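Local structure of DNA polymerase III subunit beta (Deinococcus radiodurans, 4TRT) at residues V1-E13 with F57-V69. The protein probably encircles DNA as a ring-shaped head-to-tail homodimer and tethers DNA polymerases and other proteins to it for processive synthesis. Sequence-based numbering, arbitrary orientation.
Unlike the reference sequence in segment 1-13: Val-1 (reference Met).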
loop_
_atom_site.group_PDB
_atom_site.type_symbol
_atom_site.label_atom_id
_atom_site.label_comp_id
_atom_site.label_asym_id
_atom_site.label_seq_id
_atom_site.Cartn_x
_atom_site.Cartn_y
_atom_site.Cartn_z
ATOM N N VAL A 1 -41.066 13.658 7.288
ATOM C CA VAL A 1 -40.086 12.524 7.232
ATOM C C VAL A 1 -38.871 12.878 8.067
ATOM O O VAL A 1 -38.619 14.059 8.338
ATOM C CB VAL A 1 -39.632 12.228 5.783
ATOM C CG1 VAL A 1 -40.799 11.726 4.938
ATOM C CG2 VAL A 1 -38.985 13.446 5.145
ATOM N N MET A 2 -38.102 11.868 8.457
ATOM C CA MET A 2 -36.837 12.123 9.148
ATOM C C MET A 2 -35.822 12.823 8.260
ATOM O O MET A 2 -35.576 12.409 7.128
ATOM C CB MET A 2 -36.208 10.845 9.691
ATOM C CG MET A 2 -35.089 11.128 10.682
ATOM S SD MET A 2 -33.450 10.989 9.997
ATOM C CE MET A 2 -33.358 9.225 10.317
ATOM N N LYS A 3 -35.204 13.865 8.805
ATOM C CA LYS A 3 -34.160 14.623 8.113
ATOM C C LYS A 3 -33.070 14.992 9.114
ATOM O O LYS A 3 -33.375 15.417 10.223
ATOM C CB LYS A 3 -34.698 15.907 7.492
ATOM C CG LYS A 3 -35.236 15.761 6.084
ATOM C CD LYS A 3 -36.020 16.994 5.693
ATOM C CE LYS A 3 -36.523 16.911 4.263
ATOM N NZ LYS A 3 -37.285 18.109 3.873
ATOM N N ALA A 4 -31.807 14.825 8.726
ATOM C CA ALA A 4 -30.685 15.189 9.577
ATOM C C ALA A 4 -29.664 16.023 8.803
ATOM O O ALA A 4 -29.418 15.772 7.630
ATOM C CB ALA A 4 -30.024 13.943 10.171
ATOM N N ASN A 5 -29.097 17.029 9.466
ATOM C CA ASN A 5 -27.984 17.783 8.904
ATOM C C ASN A 5 -26.747 17.498 9.730
ATOM O O ASN A 5 -26.760 17.679 10.930
ATOM C CB ASN A 5 -28.302 19.279 8.875
ATOM C CG ASN A 5 -29.261 19.632 7.762
ATOM O OD1 ASN A 5 -28.918 19.568 6.574
ATOM N ND2 ASN A 5 -30.462 19.997 8.133
ATOM N N VAL A 6 -25.696 17.036 9.074
ATOM C CA VAL A 6 -24.491 16.603 9.746
ATOM C C VAL A 6 -23.262 17.073 8.942
ATOM O O VAL A 6 -23.334 17.273 7.726
ATOM C CB VAL A 6 -24.511 15.049 9.940
ATOM C CG1 VAL A 6 -24.528 14.321 8.607
ATOM C CG2 VAL A 6 -23.341 14.568 10.776
ATOM N N THR A 7 -22.159 17.309 9.648
ATOM C CA THR A 7 -20.881 17.649 9.027
ATOM C C THR A 7 -20.286 16.389 8.416
ATOM O O THR A 7 -20.278 15.338 9.061
ATOM C CB THR A 7 -19.935 18.247 10.083
ATOM O OG1 THR A 7 -20.400 19.561 10.421
ATOM C CG2 THR A 7 -18.533 18.337 9.578
ATOM N N LYS A 8 -19.802 16.479 7.180
ATOM C CA LYS A 8 -19.198 15.329 6.516
ATOM C C LYS A 8 -17.989 14.801 7.298
ATOM O O LYS A 8 -17.834 13.584 7.442
ATOM C CB LYS A 8 -18.782 15.649 5.081
ATOM C CG LYS A 8 -18.269 14.439 4.308
ATOM C CD LYS A 8 -17.831 14.776 2.890
ATOM C CE LYS A 8 -16.503 15.528 2.859
ATOM N NZ LYS A 8 -16.227 16.071 1.513
ATOM N N LYS A 9 -17.148 15.715 7.783
ATOM C CA LYS A 9 -15.927 15.363 8.507
ATOM C C LYS A 9 -16.230 14.469 9.701
ATOM O O LYS A 9 -15.578 13.442 9.906
ATOM C CB LYS A 9 -15.199 16.623 8.983
ATOM C CG LYS A 9 -13.947 16.340 9.817
ATOM C CD LYS A 9 -13.188 17.615 10.150
ATOM C CE LYS A 9 -12.375 17.464 11.431
ATOM N NZ LYS A 9 -11.675 16.145 11.492
ATOM N N THR A 10 -17.262 14.821 10.449
ATOM C CA THR A 10 -17.597 14.094 11.657
ATOM C C THR A 10 -18.250 12.763 11.306
ATOM O O THR A 10 -17.953 11.739 11.923
ATOM C CB THR A 10 -18.519 14.922 12.578
ATOM O OG1 THR A 10 -18.158 16.311 12.524
ATOM C CG2 THR A 10 -18.346 14.483 14.006
ATOM N N LEU A 11 -19.135 12.768 10.321
ATOM C CA LEU A 11 -19.777 11.531 9.890
ATOM C C LEU A 11 -18.744 10.554 9.324
ATOM O O LEU A 11 -18.821 9.359 9.580
ATOM C CB LEU A 11 -20.888 11.810 8.885
ATOM C CG LEU A 11 -21.757 10.635 8.397
ATOM C CD1 LEU A 11 -22.534 9.911 9.508
ATOM C CD2 LEU A 11 -22.699 11.215 7.369
ATOM N N ASN A 12 -17.788 11.066 8.546
ATOM C CA ASN A 12 -16.660 10.257 8.055
ATOM C C ASN A 12 -15.884 9.592 9.163
ATOM O O ASN A 12 -15.500 8.420 9.038
ATOM C CB ASN A 12 -15.655 11.099 7.258
ATOM C CG ASN A 12 -16.001 11.221 5.811
ATOM O OD1 ASN A 12 -16.808 10.451 5.269
ATOM N ND2 ASN A 12 -15.365 12.189 5.146
ATOM N N GLU A 13 -15.606 10.331 10.227
ATOM C CA GLU A 13 -14.840 9.768 11.341
ATOM C C GLU A 13 -15.568 8.602 11.966
ATOM O O GLU A 13 -14.975 7.555 12.183
ATOM C CB GLU A 13 -14.549 10.811 12.411
ATOM C CG GLU A 13 -13.421 11.744 12.040
ATOM C CD GLU A 13 -13.124 12.752 13.130
ATOM O OE1 GLU A 13 -13.169 12.370 14.327
ATOM O OE2 GLU A 13 -12.851 13.919 12.782
ATOM N N PHE A 57 -21.150 8.235 18.468
ATOM C CA PHE A 57 -22.078 9.355 18.397
ATOM C C PHE A 57 -21.557 10.434 17.442
ATOM O O PHE A 57 -20.401 10.843 17.528
ATOM C CB PHE A 57 -22.288 9.954 19.781
ATOM C CG PHE A 57 -23.206 11.147 19.792
ATOM C CD1 PHE A 57 -24.581 10.977 19.710
ATOM C CD2 PHE A 57 -22.702 12.435 19.912
ATOM C CE1 PHE A 57 -25.438 12.070 19.731
ATOM C CE2 PHE A 57 -23.554 13.532 19.938
ATOM C CZ PHE A 57 -24.923 13.345 19.845
ATOM N N VAL A 58 -22.424 10.901 16.547
ATOM C CA VAL A 58 -22.108 11.989 15.648
ATOM C C VAL A 58 -23.117 13.120 15.874
ATOM O O VAL A 58 -24.311 12.945 15.607
ATOM C CB VAL A 58 -22.151 11.514 14.181
ATOM C CG1 VAL A 58 -21.884 12.672 13.231
ATOM C CG2 VAL A 58 -21.144 10.375 13.971
ATOM N N PRO A 59 -22.648 14.288 16.357
ATOM C CA PRO A 59 -23.573 15.410 16.537
ATOM C C PRO A 59 -24.255 15.819 15.245
ATOM O O PRO A 59 -23.626 15.813 14.183
ATOM C CB PRO A 59 -22.664 16.542 17.056
ATOM C CG PRO A 59 -21.556 15.830 17.754
ATOM C CD PRO A 59 -21.328 14.560 16.962
ATOM N N ALA A 60 -25.541 16.138 15.335
ATOM C CA ALA A 60 -26.333 16.488 14.169
ATOM C C ALA A 60 -27.607 17.176 14.588
ATOM O O ALA A 60 -28.045 17.050 15.729
ATOM C CB ALA A 60 -26.683 15.221 13.380
ATOM N N GLU A 61 -28.225 17.885 13.651
ATOM C CA GLU A 61 -29.557 18.404 13.875
ATOM C C GLU A 61 -30.523 17.479 13.179
ATOM O O GLU A 61 -30.419 17.277 11.976
ATOM C CB GLU A 61 -29.667 19.835 13.358
ATOM C CG GLU A 61 -28.601 20.684 14.030
ATOM C CD GLU A 61 -28.919 22.156 14.084
ATOM O OE1 GLU A 61 -29.884 22.585 13.413
ATOM O OE2 GLU A 61 -28.197 22.881 14.822
ATOM N N VAL A 62 -31.459 16.924 13.944
ATOM C CA VAL A 62 -32.379 15.917 13.440
ATOM C C VAL A 62 -33.836 16.342 13.677
ATOM O O VAL A 62 -34.176 16.850 14.743
ATOM C CB VAL A 62 -32.159 14.562 14.133
ATOM C CG1 VAL A 62 -33.087 13.513 13.530
ATOM C CG2 VAL A 62 -30.701 14.092 14.016
ATOM N N GLN A 63 -34.693 16.133 12.677
ATOM C CA GLN A 63 -36.133 16.297 12.862
ATOM C C GLN A 63 -36.815 14.947 12.639
ATOM O O GLN A 63 -36.395 14.158 11.786
ATOM C CB GLN A 63 -36.718 17.365 11.927
ATOM C CG GLN A 63 -36.520 17.059 10.452
ATOM C CD GLN A 63 -37.497 17.818 9.564
ATOM O OE1 GLN A 63 -37.595 19.047 9.639
ATOM N NE2 GLN A 63 -38.218 17.086 8.706
ATOM N N GLN A 64 -37.868 14.699 13.405
ATOM C CA GLN A 64 -38.666 13.478 13.305
ATOM C C GLN A 64 -37.778 12.220 13.338
ATOM O O GLN A 64 -37.743 11.447 12.375
ATOM C CB GLN A 64 -39.572 13.547 12.060
ATOM C CG GLN A 64 -40.577 14.696 12.114
ATOM C CD GLN A 64 -41.295 14.961 10.789
ATOM O OE1 GLN A 64 -41.520 14.055 9.998
ATOM N NE2 GLN A 64 -41.674 16.211 10.561
ATOM N N PRO A 65 -37.049 12.019 14.462
ATOM C CA PRO A 65 -36.082 10.930 14.541
ATOM C C PRO A 65 -36.708 9.550 14.304
ATOM O O PRO A 65 -37.829 9.283 14.730
ATOM C CB PRO A 65 -35.521 11.045 15.971
ATOM C CG PRO A 65 -36.522 11.825 16.732
ATOM C CD PRO A 65 -37.146 12.756 15.737
ATOM N N GLU A 66 -35.957 8.703 13.618
ATOM C CA GLU A 66 -36.387 7.367 13.259
ATOM C C GLU A 66 -35.109 6.550 13.084
ATOM O O GLU A 66 -34.073 7.100 12.732
ATOM C CB GLU A 66 -37.173 7.435 11.953
ATOM C CG GLU A 66 -37.901 6.172 11.557
ATOM C CD GLU A 66 -38.724 6.358 10.283
ATOM O OE1 GLU A 66 -38.952 7.519 9.867
ATOM O OE2 GLU A 66 -39.150 5.344 9.692
ATOM N N ASN A 67 -35.172 5.258 13.379
ATOM C CA ASN A 67 -33.998 4.390 13.277
ATOM C C ASN A 67 -34.041 3.583 11.988
ATOM O O ASN A 67 -35.113 3.312 11.460
ATOM C CB ASN A 67 -33.920 3.441 14.463
ATOM C CG ASN A 67 -33.908 4.158 15.798
ATOM O OD1 ASN A 67 -33.435 5.285 15.916
ATOM N ND2 ASN A 67 -34.429 3.499 16.811
ATOM N N PHE A 68 -32.875 3.206 11.484
ATOM C CA PHE A 68 -32.794 2.423 10.252
ATOM C C PHE A 68 -31.472 1.683 10.177
ATOM O O PHE A 68 -30.548 1.992 10.930
ATOM C CB PHE A 68 -32.964 3.332 9.011
ATOM C CG PHE A 68 -31.929 4.407 8.889
ATOM C CD1 PHE A 68 -32.118 5.648 9.491
ATOM C CD2 PHE A 68 -30.773 4.201 8.159
ATOM C CE1 PHE A 68 -31.169 6.650 9.363
ATOM C CE2 PHE A 68 -29.810 5.195 8.036
ATOM C CZ PHE A 68 -30.009 6.428 8.646
ATOM N N VAL A 69 -31.396 0.719 9.256
ATOM C CA VAL A 69 -30.150 0.052 8.913
ATOM C C VAL A 69 -29.828 0.228 7.423
ATOM O O VAL A 69 -30.717 0.285 6.577
ATOM C CB VAL A 69 -30.156 -1.450 9.278
ATOM C CG1 VAL A 69 -30.322 -1.644 10.791
ATOM C CG2 VAL A 69 -31.226 -2.213 8.500
HETATM O O HOH W 1 -39.267 9.069 7.757
HETATM O O HOH W 2 -22.637 17.367 12.492
#
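Lys-3 and Asn-5 pair with Gln-63 and Glu-61 in an antiparallel beta ladder at one edge of a sheet in the N-terminal domain of this sliding ring. Strand 61-63 is outermost within the chain, and strand 86-92 bonds the other edge of strand 2-7. Four backbone hydrogen bonds make the ladder, from Asn-5 N to Glu-61 O at 2.8 Å up to Lys-3 N to Gln-63 O at 3.2 Å. Ala-4 and Val-62 form the non-hydrogen-bonded pair between them.

Side-chain amides hold the chain start. Gln-63 NE2 donates to Val-1 O at 3.1 Å, nearly in line with the carbonyl. Gln-63 CG stands between its own backbone N and carbonyl carbon (chi1 60°), which lays the chain alongside Lys-3, both pointing the same way. Val-1 stands where the reference sequence has methionine; its terminal N gives a hydrogen bond to Gln-64 OE1 (2.8 Å), tilted 34° from the carbonyl plane.

Apolar packing lies on the side of Ala-4 and Val-62. The bent Met-2 chain brings CE to the ring edge of Phe-68, 3.5 Å from CE1, while its CG meets Val-62 CG1. An alanine at Met-2 would probably leave a gap beside the Phe-68 edge and Val-62. Further along, the Val-58 side chain reaches both strand 2-7 and helix 8-21. Its CG1 presses on Val-6 CG2 at 3.4 Å, a tight fit, and also touches Thr-10 CG2.

Two waters bridge the segments. One accepts from Met-2 N and donates to Glu-66 OE1. The other, where the strand gives way to the helix, accepts from Thr-7 N and donates to Pro-59 O.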